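SusD-like carbohydrate binding protein BF1063 (Bacteroides fragilis NCTC 9343, PDB 3I4G) probably binds carbohydrate at the outer membrane, like other SusD-type lipoproteins that capture glycans. Local coordinates at residues N230-N235 / N248-F253; D457-G462 / Y511-P516; F64-E69 / A355-F360. One frame throughout, in Å; residues are numbered along the deposited sequence.

In the fold
From the N terminus, strand 63-65 and the turn after it meet their partner almost 300 residues later: contact 3 closes when the loop 355-360 returns beside them, joining an N-terminal part of the chain to the SusD family region. Contact 1 lies wholly within that long loop, a short closure in which the chain leaving helix 214-227 meets the approach to strand 251-252. Contact 2 follows both in series, bringing the residues before helix 517-522 back to the end of helix 454-461. Contact 1 lies across the centre of the chain from the other two, its centre about 30 Å from that of contact 2 and about 32 Å from that of contact 3; none touches another.

Contact 1 of 3, residues N230-N235 / N248-F253; sequences NAINAN and NKENIF
Glu250 carries its CG anti to the backbone N (chi1 174°) and runs on extended, which brings its carboxylate to the backbone of Ile232 and Asn233; Asn230, with CG beside its own N, turns its amide back to the Lys249 carbonyl. OE1 of Glu250 takes a nearly straight bond from Asn233 N (2.9 Å, 170°). The same carboxylate is held by salt bridges from Arg420 to OE1 and Arg386 to OE2, which probably keep it ionised, and Ile232 CD1 packs 3.8 Å from Glu250 OE2. Lys249 O is gripped from opposite faces of its plane, by Asn230 ND2 at 2.9 Å and by Ala231 N at 3.0 Å. This pairing closes the loop between helix 214-227 and strand 251-252, in which Asn248 OD1 forms an Asx turn with Glu250 N (2.8 Å) and an Asx motif with Asn251 N, which probably helps to hold the bend at Lys249. The Ile252 and Asn230 side chains cross at about a right angle, Ile252 CG1 3.5 Å from Asn230 ND2. Asn233 OD1 rests 3.4 Å from Asn248 CB, the two amide planes 41° apart. A water bridges the segments, donating to Ala231 O and accepting from Lys249 N.

Contact 2 of 3, residues D457-G462 / Y511-P516; sequences DIMRWG and YTWPIP
Selenomethionine Met459 and Tyr511 run alongside each other, pointing opposite ways, a Met-aromatic contact in which SE lies 5.0 Å from the ring centroid and oblique to it, 56° off the ring normal. SE comes within 3.9 Å of Tyr511 CD1, and CE continues to 3.3 Å from Tyr511 O. Turns at chi2 and chi3 bend the Met459 chain, bringing CE to 4.3 Å from Trp513 NE1, oblique to the indole. Farther along the Tyr511 ring, CE1 is 3.6 Å from Met459 O, while Ile458 O sits at the ring edge near its plane. The helix 454-461 ends here in a Schellman motif: Gly462 takes a positive phi (72°), which favours glycine, and the Tyr511 hydroxyl lies against its backbone. That hydroxyl is hydrogen-bonded to His465 ND1, and Phe505 meets the Tyr511 ring edge-to-face. In the next shell Trp513 is fixed by the bond of NE1 to Tyr455 OH and by stacking on Tyr139, so the loop leading to helix 517-522 is anchored on the helix 454-461 side and on the N-terminal helices alike. On the far side of helix 454-461, Arg460 reaches Asp457 side-on, and Arg444 holds the other carboxylate oxygen. At the end of the helix, Tyr511 OH stands 3.0 Å from Gly462 C.

Contact 3 of 3, residues F64-E69 / A355-F360; sequences FDRRGE and ASRTGF
Phe64 and Arg357 make the dry, close-packed part of this contact: Arg357 CB comes in at the edge of the Phe64 ring, near its plane and 3.8 Å from CE2, with ring and guanidinium planes 60° apart. Having CG anti to the backbone N (chi1 -179°) sends the Phe64 ring out to that methylene, while Phe64 CB lies against the Thr358 methyl CG2. Val500 of strand 497-502 packs on both Phe64 and Thr358, and Ser356 and Thr358 touch Asn282 of strand 281-283, which pairs antiparallel with strand 63-65. The loop 355-360 is shaped from within by Ser356 OG, which accepts from Thr358 N and Gly359 N in an ST turn and motif, and donates to Phe360 O. At the opposite end, Arg66 CG lies over the centre of one face of the Arg357 guanidinium and 3.3 Å from Ala355 O. Here the contact opens to water. One water donates to Arg66 O (2.7 Å) and accepts from Arg357 NE (2.9 Å); a second joins Arg66 O and Arg66 NE, with a weak bond from Arg357 NH2. The Asp65-Gly68 type I turn that presents Arg66 is braced by Arg67, whose NE and NH2 grip the two Asp65 oxygens side-on. Arg66 NE and Arg357 NH2 stand 4.4 Å apart with guanidinium planes 67° apart. Arg66 also bonds to Trp278 O and to the sulfonate of a buffer molecule, probably from the crystallisation liquor, and Arg357 to Ser353 O; carbonyls, water and this bound anion probably offset the two neighbouring positive charges.

Contact 1 of 3, residues N230-N235 / N248-F253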
ATOM      1  N   ASN A 230      -9.505   8.698  16.830  1.00  8.52           N
ATOM      2  CA  ASN A 230      -9.379   7.435  16.141  1.00  8.78           C
ATOM      3  C   ASN A 230      -9.257   6.252  17.093  1.00  9.21           C
ATOM      4  O   ASN A 230      -8.855   6.372  18.241  1.00 10.72           O
ATOM      5  CB  ASN A 230      -8.179   7.538  15.216  1.00  9.52           C
ATOM      6  CG  ASN A 230      -8.360   8.623  14.176  1.00  8.77           C
ATOM      7  OD1 ASN A 230      -7.730   9.691  14.245  1.00 10.38           O
ATOM      8  ND2 ASN A 230      -9.253   8.385  13.236  1.00  8.92           N
ATOM      9  N   ALA A 231      -9.622   5.094  16.558  1.00  8.95           N
ATOM     10  CA  ALA A 231      -9.643   3.869  17.348  1.00  8.32           C
ATOM     11  C   ALA A 231      -9.604   2.687  16.433  1.00 10.55           C
ATOM     12  O   ALA A 231     -10.009   2.768  15.296  1.00 12.40           O
ATOM     13  CB  ALA A 231     -10.918   3.804  18.187  1.00 11.77           C
ATOM     14  N   ILE A 232      -9.136   1.574  16.974  1.00  8.98           N
ATOM     15  CA  ILE A 232      -9.113   0.292  16.264  1.00  9.35           C
ATOM     16  C   ILE A 232     -10.521  -0.253  16.106  1.00  9.00           C
ATOM     17  O   ILE A 232     -11.267  -0.378  17.083  1.00 10.16           O
ATOM     18  CB  ILE A 232      -8.194  -0.689  17.016  1.00  9.56           C
ATOM     19  CG1 ILE A 232      -6.744  -0.210  16.956  1.00 10.19           C
ATOM     20  CG2 ILE A 232      -8.317  -2.110  16.449  1.00 12.72           C
ATOM     21  CD1 ILE A 232      -6.130  -0.092  15.530  1.00 11.72           C
ATOM     22  N   ASN A 233     -10.918  -0.570  14.875  1.00  8.49           N
ATOM     23  CA  ASN A 233     -12.226  -1.105  14.577  1.00  7.83           C
ATOM     24  C   ASN A 233     -12.351  -2.573  15.000  1.00  9.38           C
ATOM     25  O   ASN A 233     -11.423  -3.337  14.800  1.00 10.13           O
ATOM     26  CB  ASN A 233     -12.493  -1.025  13.083  1.00  8.49           C
ATOM     27  CG  ASN A 233     -13.931  -1.183  12.729  1.00  9.79           C
ATOM     28  OD1 ASN A 233     -14.801  -0.484  13.255  1.00 10.62           O
ATOM     29  ND2 ASN A 233     -14.202  -2.039  11.736  1.00 11.49           N
ATOM     30  N   ALA A 234     -13.500  -3.005  15.520  1.00  9.67           N
ATOM     31  CA  ALA A 234     -13.609  -4.408  15.947  1.00  9.53           C
ATOM     32  C   ALA A 234     -13.389  -5.389  14.804  1.00 10.02           C
ATOM     33  O   ALA A 234     -12.751  -6.425  14.978  1.00  9.63           O
ATOM     34  CB  ALA A 234     -14.966  -4.661  16.596  1.00 10.93           C
ATOM     35  N   ASN A 235     -13.913  -5.039  13.630  1.00  8.54           N
ATOM     36  CA  ASN A 235     -13.856  -5.907  12.470  1.00  9.04           C
ATOM     37  C   ASN A 235     -12.762  -5.529  11.466  1.00  8.96           C
ATOM     38  O   ASN A 235     -12.779  -4.431  10.919  1.00 10.10           O
ATOM     39  CB  ASN A 235     -15.229  -5.962  11.783  1.00  9.09           C
ATOM     40  CG  ASN A 235     -15.310  -7.115  10.808  1.00  9.98           C
ATOM     41  OD1 ASN A 235     -14.772  -7.088   9.717  1.00  8.45           O
ATOM     42  ND2 ASN A 235     -15.950  -8.198  11.245  1.00 16.42           N
ATOM     43  N   ASN A 248     -16.138   3.875  10.251  1.00 11.59           N
ATOM     44  CA  ASN A 248     -15.352   3.479  11.395  1.00  9.83           C
ATOM     45  C   ASN A 248     -14.407   4.623  11.753  1.00  9.28           C
ATOM     46  O   ASN A 248     -14.279   5.610  11.013  1.00 10.40           O
ATOM     47  CB  ASN A 248     -14.600   2.170  11.101  1.00  9.63           C
ATOM     48  CG  ASN A 248     -13.586   2.306  10.012  1.00  9.48           C
ATOM     49  OD1 ASN A 248     -12.570   2.944  10.199  1.00  9.98           O
ATOM     50  ND2 ASN A 248     -13.864   1.736   8.843  1.00 11.92           N
ATOM     51  N   LYS A 249     -13.731   4.482  12.883  1.00  9.20           N
ATOM     52  CA  LYS A 249     -12.802   5.513  13.385  1.00  8.97           C
ATOM     53  C   LYS A 249     -11.348   5.140  13.137  1.00  9.34           C
ATOM     54  O   LYS A 249     -10.435   5.758  13.696  1.00  9.23           O
ATOM     55  CB  LYS A 249     -13.064   5.745  14.874  1.00 11.03           C
ATOM     56  CG  LYS A 249     -14.442   6.389  15.094  1.00 14.92           C
ATOM     57  CD  LYS A 249     -14.688   6.759  16.520  1.00 17.80           C
ATOM     58  CE  LYS A 249     -15.945   7.584  16.623  1.00 26.13           C
ATOM     59  NZ  LYS A 249     -16.098   8.011  18.037  1.00 33.86           N
ATOM     60  N   GLU A 250     -11.121   4.116  12.301  1.00  8.38           N
ATOM     61  CA  GLU A 250      -9.754   3.644  12.035  1.00  8.86           C
ATOM     62  C   GLU A 250      -9.183   4.161  10.713  1.00  8.74           C
ATOM     63  O   GLU A 250      -7.998   4.515  10.639  1.00  8.36           O
ATOM     64  CB  GLU A 250      -9.701   2.121  12.041  1.00  9.07           C
ATOM     65  CG  GLU A 250      -8.341   1.552  11.631  1.00  9.38           C
ATOM     66  CD  GLU A 250      -8.063   0.164  12.121  1.00 10.40           C
ATOM     67  OE1 GLU A 250      -8.899  -0.413  12.839  1.00  9.78           O
ATOM     68  OE2 GLU A 250      -6.953  -0.327  11.785  1.00  9.89           O
ATOM     69  N   ASN A 251     -10.007   4.217   9.678  1.00  8.73           N
ATOM     70  CA  ASN A 251      -9.555   4.622   8.347  1.00  8.36           C
ATOM     71  C   ASN A 251      -9.481   6.153   8.297  1.00  9.28           C
ATOM     72  O   ASN A 251     -10.471   6.833   8.141  1.00  9.12           O
ATOM     73  CB  ASN A 251     -10.462   4.055   7.256  1.00  8.38           C
ATOM     74  CG  ASN A 251     -10.316   2.554   7.089  1.00  8.45           C
ATOM     75  OD1 ASN A 251      -9.304   1.965   7.501  1.00  8.68           O
ATOM     76  ND2 ASN A 251     -11.338   1.920   6.509  1.00  8.45           N
ATOM     77  N   ILE A 252      -8.270   6.658   8.442  1.00  8.08           N
ATOM     78  CA  ILE A 252      -7.985   8.094   8.541  1.00  9.39           C
ATOM     79  C   ILE A 252      -8.003   8.751   7.176  1.00 10.47           C
ATOM     80  O   ILE A 252      -8.591   9.815   7.014  1.00  9.46           O
ATOM     81  CB  ILE A 252      -6.647   8.301   9.250  1.00  8.26           C
ATOM     82  CG1 ILE A 252      -6.797   7.950  10.732  1.00  8.66           C
ATOM     83  CG2 ILE A 252      -6.153   9.757   9.111  1.00  9.91           C
ATOM     84  CD1 ILE A 252      -5.476   7.760  11.503  1.00  9.93           C
ATOM     85  N   PHE A 253      -7.336   8.128   6.210  1.00  8.33           N
ATOM     86  CA  PHE A 253      -7.275   8.628   4.827  1.00  9.22           C
ATOM     87  C   PHE A 253      -7.495   7.430   3.920  1.00  8.42           C
ATOM     88  O   PHE A 253      -6.894   6.382   4.130  1.00  8.36           O
ATOM     89  CB  PHE A 253      -5.957   9.370   4.537  1.00  8.78           C
ATOM     90  CG  PHE A 253      -5.947  10.078   3.204  1.00  9.42           C
ATOM     91  CD1 PHE A 253      -6.748  11.173   2.979  1.00 11.06           C
ATOM     92  CD2 PHE A 253      -5.131   9.648   2.172  1.00 10.66           C
ATOM     93  CE1 PHE A 253      -6.797  11.773   1.729  1.00 12.30           C
ATOM     94  CE2 PHE A 253      -5.168  10.284   0.926  1.00 10.70           C
ATOM     95  CZ  PHE A 253      -5.999  11.324   0.711  1.00 11.35           C
TER
HETATM   96  O   HOH W   1     -12.861   2.236  14.373  1.00 17.86           O

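Contact 2 of 3, residues D457-G462 / Y511-P516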
ATOM      1  N   ASP A 457       8.178  -0.251   3.045  1.00  8.00           N
ATOM      2  CA  ASP A 457       8.861  -0.623   4.281  1.00  8.24           C
ATOM      3  C   ASP A 457      10.197  -1.328   4.049  1.00  7.27           C
ATOM      4  O   ASP A 457      11.207  -0.970   4.661  1.00  9.26           O
ATOM      5  CB  ASP A 457       7.989  -1.550   5.124  1.00  9.20           C
ATOM      6  CG  ASP A 457       6.830  -0.864   5.819  1.00 10.11           C
ATOM      7  OD1 ASP A 457       6.855   0.366   6.040  1.00  9.60           O
ATOM      8  OD2 ASP A 457       5.905  -1.628   6.208  1.00 11.17           O
ATOM      9  N   ILE A 458      10.238  -2.340   3.174  1.00  7.38           N
ATOM     10  CA  ILE A 458      11.478  -3.090   2.998  1.00  8.23           C
ATOM     11  C   ILE A 458      12.558  -2.196   2.340  1.00  7.61           C
ATOM     12  O   ILE A 458      13.752  -2.340   2.622  1.00  8.47           O
ATOM     13  CB  ILE A 458      11.306  -4.423   2.274  1.00  7.14           C
ATOM     14  CG1 ILE A 458      10.783  -4.219   0.860  1.00  8.53           C
ATOM     15  CG2 ILE A 458      10.364  -5.325   3.075  1.00 10.11           C
ATOM     16  CD1 ILE A 458      10.585  -5.561   0.075  1.00  9.56           C
HETATM   17  N   MSE A 459      12.135  -1.227   1.559  1.00  9.01           N
HETATM   18  CA  MSE A 459      13.058  -0.226   1.018  1.00  8.28           C
HETATM   19  C   MSE A 459      13.627   0.683   2.098  1.00  8.41           C
HETATM   20  O   MSE A 459      14.851   0.789   2.225  1.00  8.67           O
HETATM   21  CB  MSE A 459      12.326   0.572  -0.057  1.00  8.80           C
HETATM   22  CG  MSE A 459      12.019  -0.223  -1.361  1.00  8.55           C
HETATM   23 SE   MSE A 459      13.481  -0.449  -2.562  0.75  7.12          SE
HETATM   24  CE  MSE A 459      13.256   1.271  -3.483  1.00  9.70           C
ATOM     25  N   ARG A 460      12.771   1.303   2.912  1.00  8.19           N
ATOM     26  CA  ARG A 460      13.257   2.250   3.951  1.00  7.87           C
ATOM     27  C   ARG A 460      14.074   1.517   5.005  1.00  8.88           C
ATOM     28  O   ARG A 460      15.046   2.080   5.561  1.00  9.89           O
ATOM     29  CB  ARG A 460      12.128   3.050   4.622  1.00  8.58           C
ATOM     30  CG  ARG A 460      11.240   2.265   5.551  1.00 10.21           C
ATOM     31  CD  ARG A 460      10.012   3.030   5.920  1.00  9.17           C
ATOM     32  NE  ARG A 460       9.102   2.230   6.729  1.00  8.28           N
ATOM     33  CZ  ARG A 460       9.147   2.113   8.057  1.00  8.90           C
ATOM     34  NH1 ARG A 460      10.080   2.701   8.786  1.00  9.55           N
ATOM     35  NH2 ARG A 460       8.229   1.356   8.658  1.00  9.90           N
ATOM     36  N   TRP A 461      13.724   0.274   5.332  1.00  8.43           N
ATOM     37  CA  TRP A 461      14.473  -0.500   6.306  1.00  9.12           C
ATOM     38  C   TRP A 461      15.812  -0.997   5.783  1.00  9.39           C
ATOM     39  O   TRP A 461      16.651  -1.459   6.531  1.00  9.26           O
ATOM     40  CB  TRP A 461      13.667  -1.721   6.776  1.00  9.91           C
ATOM     41  CG  TRP A 461      12.463  -1.409   7.603  1.00  8.96           C
ATOM     42  CD1 TRP A 461      12.301  -0.360   8.465  1.00  9.04           C
ATOM     43  CD2 TRP A 461      11.284  -2.221   7.725  1.00  7.90           C
ATOM     44  NE1 TRP A 461      11.076  -0.462   9.078  1.00  9.52           N
ATOM     45  CE2 TRP A 461      10.444  -1.594   8.654  1.00  9.18           C
ATOM     46  CE3 TRP A 461      10.868  -3.422   7.145  1.00  9.98           C
ATOM     47  CZ2 TRP A 461       9.193  -2.100   8.989  1.00  8.95           C
ATOM     48  CZ3 TRP A 461       9.617  -3.929   7.472  1.00  9.92           C
ATOM     49  CH2 TRP A 461       8.806  -3.268   8.393  1.00 10.97           C
ATOM     50  N   GLY A 462      16.025  -0.968   4.481  1.00  9.21           N
ATOM     51  CA  GLY A 462      17.276  -1.486   3.946  1.00 10.35           C
ATOM     52  C   GLY A 462      17.371  -3.013   4.012  1.00  9.02           C
ATOM     53  O   GLY A 462      18.454  -3.583   4.112  1.00 10.71           O
ATOM     54  N   TYR A 511      17.689   0.167  -4.558  1.00  8.25           N
ATOM     55  CA  TYR A 511      17.097   1.063  -3.576  1.00  9.11           C
ATOM     56  C   TYR A 511      16.691   2.416  -4.165  1.00  9.66           C
ATOM     57  O   TYR A 511      15.992   3.179  -3.495  1.00  9.61           O
ATOM     58  CB  TYR A 511      18.048   1.272  -2.366  1.00  8.34           C
ATOM     59  CG  TYR A 511      18.038   0.069  -1.453  1.00  7.64           C
ATOM     60  CD1 TYR A 511      16.929  -0.199  -0.675  1.00  8.11           C
ATOM     61  CD2 TYR A 511      19.118  -0.754  -1.333  1.00  7.41           C
ATOM     62  CE1 TYR A 511      16.902  -1.275   0.163  1.00  8.37           C
ATOM     63  CE2 TYR A 511      19.106  -1.874  -0.482  1.00  6.90           C
ATOM     64  CZ  TYR A 511      17.983  -2.093   0.265  1.00  7.90           C
ATOM     65  OH  TYR A 511      17.891  -3.193   1.094  1.00  7.99           O
ATOM     66  N   THR A 512      17.119   2.726  -5.397  1.00  8.64           N
ATOM     67  CA  THR A 512      16.764   4.000  -6.018  1.00  7.56           C
ATOM     68  C   THR A 512      16.282   3.733  -7.442  1.00  9.44           C
ATOM     69  O   THR A 512      16.958   3.019  -8.220  1.00 11.17           O
ATOM     70  CB  THR A 512      17.968   4.929  -6.075  1.00  9.12           C
ATOM     71  OG1 THR A 512      18.517   5.120  -4.763  1.00 11.27           O
ATOM     72  CG2 THR A 512      17.560   6.309  -6.584  1.00 10.43           C
ATOM     73  N   TRP A 513      15.139   4.286  -7.816  1.00  8.27           N
ATOM     74  CA  TRP A 513      14.668   4.180  -9.192  1.00  9.15           C
ATOM     75  C   TRP A 513      15.403   5.258  -9.995  1.00  8.52           C
ATOM     76  O   TRP A 513      15.550   6.370  -9.512  1.00  9.77           O
ATOM     77  CB  TRP A 513      13.176   4.444  -9.306  1.00  9.42           C
ATOM     78  CG  TRP A 513      12.259   3.537  -8.550  1.00  8.26           C
ATOM     79  CD1 TRP A 513      12.556   2.398  -7.863  1.00  9.17           C
ATOM     80  CD2 TRP A 513      10.838   3.658  -8.518  1.00  7.66           C
ATOM     81  NE1 TRP A 513      11.401   1.844  -7.340  1.00  8.78           N
ATOM     82  CE2 TRP A 513      10.326   2.595  -7.745  1.00  8.12           C
ATOM     83  CE3 TRP A 513       9.945   4.571  -9.089  1.00  8.00           C
ATOM     84  CZ2 TRP A 513       8.971   2.455  -7.504  1.00  8.00           C
ATOM     85  CZ3 TRP A 513       8.641   4.459  -8.823  1.00  8.53           C
ATOM     86  CH2 TRP A 513       8.147   3.402  -8.055  1.00  8.74           C
ATOM     87  N   PRO A 514      15.830   4.939 -11.236  1.00  8.03           N
ATOM     88  CA  PRO A 514      16.462   5.957 -12.085  1.00  8.22           C
ATOM     89  C   PRO A 514      15.439   6.991 -12.560  1.00  9.39           C
ATOM     90  O   PRO A 514      14.240   6.712 -12.643  1.00  9.48           O
ATOM     91  CB  PRO A 514      16.970   5.155 -13.266  1.00  9.61           C
ATOM     92  CG  PRO A 514      15.989   4.018 -13.368  1.00 10.37           C
ATOM     93  CD  PRO A 514      15.657   3.658 -11.923  1.00  8.94           C
ATOM     94  N   ILE A 515      15.909   8.195 -12.869  1.00  9.72           N
ATOM     95  CA  ILE A 515      15.079   9.175 -13.486  1.00  8.72           C
ATOM     96  C   ILE A 515      14.613   8.610 -14.837  1.00  8.81           C
ATOM     97  O   ILE A 515      15.418   8.047 -15.565  1.00  9.09           O
ATOM     98  CB  ILE A 515      15.894  10.467 -13.738  1.00 10.32           C
ATOM     99  CG1 ILE A 515      16.437  11.108 -12.458  1.00 12.20           C
ATOM    100  CG2 ILE A 515      15.024  11.501 -14.485  1.00 10.50           C
ATOM    101  CD1 ILE A 515      15.394  11.535 -11.471  1.00 12.93           C
ATOM    102  N   PRO A 516      13.325   8.758 -15.172  1.00  8.12           N
ATOM    103  CA  PRO A 516      12.894   8.202 -16.444  1.00  8.53           C
ATOM    104  C   PRO A 516      13.718   8.722 -17.625  1.00  8.75           C
ATOM    105  O   PRO A 516      14.067   9.899 -17.679  1.00  9.48           O
ATOM    106  CB  PRO A 516      11.433   8.649 -16.540  1.00  8.49           C
ATOM    107  CG  PRO A 516      11.004   8.804 -15.106  1.00 10.53           C
ATOM    108  CD  PRO A 516      12.205   9.326 -14.416  1.00  9.13           C
TER

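Contact 3 of 3, residues F64-E69 / A355-F360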
ATOM      1  N   PHE A  64       3.258 -11.587  -5.923  1.00  9.51           N
ATOM      2  CA  PHE A  64       3.794 -11.760  -7.267  1.00  9.50           C
ATOM      3  C   PHE A  64       2.776 -11.235  -8.260  1.00 10.04           C
ATOM      4  O   PHE A  64       1.575 -11.268  -8.027  1.00 10.69           O
ATOM      5  CB  PHE A  64       4.066 -13.234  -7.489  1.00  8.92           C
ATOM      6  CG  PHE A  64       4.660 -13.594  -8.839  1.00  8.90           C
ATOM      7  CD1 PHE A  64       5.994 -13.321  -9.083  1.00  9.06           C
ATOM      8  CD2 PHE A  64       3.957 -14.309  -9.781  1.00  9.28           C
ATOM      9  CE1 PHE A  64       6.602 -13.679 -10.307  1.00  9.94           C
ATOM     10  CE2 PHE A  64       4.550 -14.679 -10.975  1.00  9.84           C
ATOM     11  CZ  PHE A  64       5.880 -14.364 -11.242  1.00 10.02           C
ATOM     12  N   ASP A  65       3.277 -10.758  -9.391  1.00  9.10           N
ATOM     13  CA  ASP A  65       2.436 -10.259 -10.472  1.00  9.94           C
ATOM     14  C   ASP A  65       2.155 -11.394 -11.447  1.00  8.74           C
ATOM     15  O   ASP A  65       3.094 -11.994 -11.946  1.00  8.53           O
ATOM     16  CB  ASP A  65       3.168  -9.116 -11.182  1.00  9.43           C
ATOM     17  CG  ASP A  65       2.276  -8.312 -12.050  1.00 11.69           C
ATOM     18  OD1 ASP A  65       1.876  -8.805 -13.097  1.00 11.18           O
ATOM     19  OD2 ASP A  65       1.930  -7.167 -11.712  1.00 11.02           O
ATOM     20  N   ARG A  66       0.884 -11.689 -11.717  1.00  8.00           N
ATOM     21  CA  ARG A  66       0.545 -12.804 -12.630  1.00  8.24           C
ATOM     22  C   ARG A  66       1.210 -12.624 -13.976  1.00  8.98           C
ATOM     23  O   ARG A  66       1.391 -13.603 -14.677  1.00  9.62           O
ATOM     24  CB  ARG A  66      -0.970 -12.910 -12.821  1.00  9.63           C
ATOM     25  CG  ARG A  66      -1.464 -14.249 -13.398  1.00 10.05           C
ATOM     26  CD  ARG A  66      -2.721 -14.118 -14.278  1.00 10.79           C
ATOM     27  NE  ARG A  66      -2.351 -13.400 -15.480  1.00 11.16           N
ATOM     28  CZ  ARG A  66      -2.755 -12.201 -15.830  1.00 12.25           C
ATOM     29  NH1 ARG A  66      -3.757 -11.579 -15.216  1.00 12.48           N
ATOM     30  NH2 ARG A  66      -2.201 -11.648 -16.901  1.00 13.91           N
ATOM     31  N   ARG A  67       1.461 -11.378 -14.404  1.00  7.98           N
ATOM     32  CA  ARG A  67       2.086 -11.147 -15.718  1.00  9.35           C
ATOM     33  C   ARG A  67       3.517 -11.698 -15.762  1.00  8.88           C
ATOM     34  O   ARG A  67       4.063 -11.872 -16.855  1.00 11.14           O
ATOM     35  CB  ARG A  67       2.050  -9.668 -16.115  1.00  8.05           C
ATOM     36  CG  ARG A  67       0.611  -9.182 -16.275  1.00  9.54           C
ATOM     37  CD  ARG A  67       0.432  -7.700 -16.378  1.00  9.60           C
ATOM     38  NE  ARG A  67       0.824  -7.052 -15.141  1.00 10.56           N
ATOM     39  CZ  ARG A  67       0.649  -5.777 -14.860  1.00 10.71           C
ATOM     40  NH1 ARG A  67       0.126  -4.947 -15.754  1.00 10.13           N
ATOM     41  NH2 ARG A  67       1.021  -5.320 -13.682  1.00 10.41           N
ATOM     42  N   GLY A  68       4.117 -11.975 -14.604  1.00  9.30           N
ATOM     43  CA  GLY A  68       5.371 -12.682 -14.578  1.00  9.14           C
ATOM     44  C   GLY A  68       6.654 -11.891 -14.539  1.00  9.32           C
ATOM     45  O   GLY A  68       6.675 -10.652 -14.501  1.00  9.51           O
ATOM     46  N   GLU A  69       7.747 -12.645 -14.578  1.00  9.54           N
ATOM     47  CA  GLU A  69       9.077 -12.107 -14.367  1.00  9.71           C
ATOM     48  C   GLU A  69       9.541 -11.180 -15.461  1.00 10.40           C
ATOM     49  O   GLU A  69      10.438 -10.368 -15.199  1.00 11.50           O
ATOM     50  CB  GLU A  69      10.083 -13.258 -14.208  1.00 10.26           C
ATOM     51  CG  GLU A  69       9.864 -14.094 -12.931  1.00 11.09           C
ATOM     52  CD  GLU A  69      10.462 -15.445 -13.051  1.00 10.24           C
ATOM     53  OE1 GLU A  69       9.949 -16.256 -13.862  1.00 12.13           O
ATOM     54  OE2 GLU A  69      11.411 -15.727 -12.298  1.00 11.08           O
ATOM     55  N   ALA A 355      -5.066 -17.237 -14.517  1.00  9.74           N
ATOM     56  CA  ALA A 355      -5.317 -17.782 -13.212  1.00  9.41           C
ATOM     57  C   ALA A 355      -4.090 -17.485 -12.342  1.00  8.68           C
ATOM     58  O   ALA A 355      -3.039 -17.085 -12.834  1.00  9.49           O
ATOM     59  CB  ALA A 355      -5.565 -19.306 -13.332  1.00 10.38           C
ATOM     60  N   SER A 356      -4.200 -17.726 -11.040  1.00  8.45           N
ATOM     61  CA  SER A 356      -3.121 -17.463 -10.130  1.00  8.00           C
ATOM     62  C   SER A 356      -1.845 -18.175 -10.496  1.00  8.00           C
ATOM     63  O   SER A 356      -1.848 -19.339 -10.873  1.00  8.87           O
ATOM     64  CB  SER A 356      -3.531 -17.933  -8.715  1.00  7.73           C
ATOM     65  OG  SER A 356      -2.462 -17.751  -7.785  1.00  8.52           O
ATOM     66  N   ARG A 357      -0.730 -17.487 -10.373  1.00  8.37           N
ATOM     67  CA  ARG A 357       0.582 -18.090 -10.595  1.00  8.38           C
ATOM     68  C   ARG A 357       1.150 -18.693  -9.332  1.00  8.23           C
ATOM     69  O   ARG A 357       2.143 -19.423  -9.374  1.00  8.18           O
ATOM     70  CB  ARG A 357       1.571 -17.063 -11.136  1.00  7.98           C
ATOM     71  CG  ARG A 357       1.341 -16.738 -12.562  1.00  8.30           C
ATOM     72  CD  ARG A 357       1.865 -17.850 -13.537  1.00  8.59           C
ATOM     73  NE  ARG A 357       1.405 -17.476 -14.858  1.00 11.57           N
ATOM     74  CZ  ARG A 357       0.195 -17.752 -15.338  1.00 11.13           C
ATOM     75  NH1 ARG A 357      -0.590 -18.655 -14.765  1.00 11.33           N
ATOM     76  NH2 ARG A 357      -0.204 -17.135 -16.423  1.00 11.90           N
ATOM     77  N   THR A 358       0.542 -18.416  -8.176  1.00  9.15           N
ATOM     78  CA  THR A 358       1.052 -18.923  -6.903  1.00  8.37           C
ATOM     79  C   THR A 358       0.180 -19.977  -6.232  1.00  8.47           C
ATOM     80  O   THR A 358       0.679 -20.747  -5.418  1.00  9.29           O
ATOM     81  CB  THR A 358       1.220 -17.792  -5.892  1.00  8.62           C
ATOM     82  OG1 THR A 358      -0.071 -17.234  -5.635  1.00  9.22           O
ATOM     83  CG2 THR A 358       2.156 -16.659  -6.383  1.00 10.74           C
ATOM     84  N   GLY A 359      -1.117 -19.995  -6.501  1.00  9.46           N
ATOM     85  CA  GLY A 359      -2.027 -20.849  -5.741  1.00  9.04           C
ATOM     86  C   GLY A 359      -2.757 -20.068  -4.664  1.00  9.21           C
ATOM     87  O   GLY A 359      -3.667 -20.611  -4.023  1.00 10.66           O
ATOM     88  N   PHE A 360      -2.366 -18.814  -4.434  1.00  9.28           N
ATOM     89  CA  PHE A 360      -3.064 -17.923  -3.500  1.00  7.86           C
ATOM     90  C   PHE A 360      -3.754 -16.832  -4.301  1.00  8.50           C
ATOM     91  O   PHE A 360      -3.368 -16.498  -5.439  1.00  8.32           O
ATOM     92  CB  PHE A 360      -2.105 -17.285  -2.508  1.00  9.04           C
ATOM     93  CG  PHE A 360      -1.419 -18.263  -1.582  1.00  8.13           C
ATOM     94  CD1 PHE A 360      -2.134 -18.857  -0.560  1.00  9.00           C
ATOM     95  CD2 PHE A 360      -0.068 -18.580  -1.719  1.00  7.18           C
ATOM     96  CE1 PHE A 360      -1.522 -19.727   0.321  1.00  8.98           C
ATOM     97  CE2 PHE A 360       0.541 -19.451  -0.836  1.00  8.23           C
ATOM     98  CZ  PHE A 360      -0.177 -20.035   0.152  1.00  8.60           C
TER
HETATM   99  O   HOH W   2       3.202 -15.346 -15.701  1.00 13.50           O
HETATM  100  O   HOH W   3      -0.074 -14.238 -17.270  1.00 22.52           O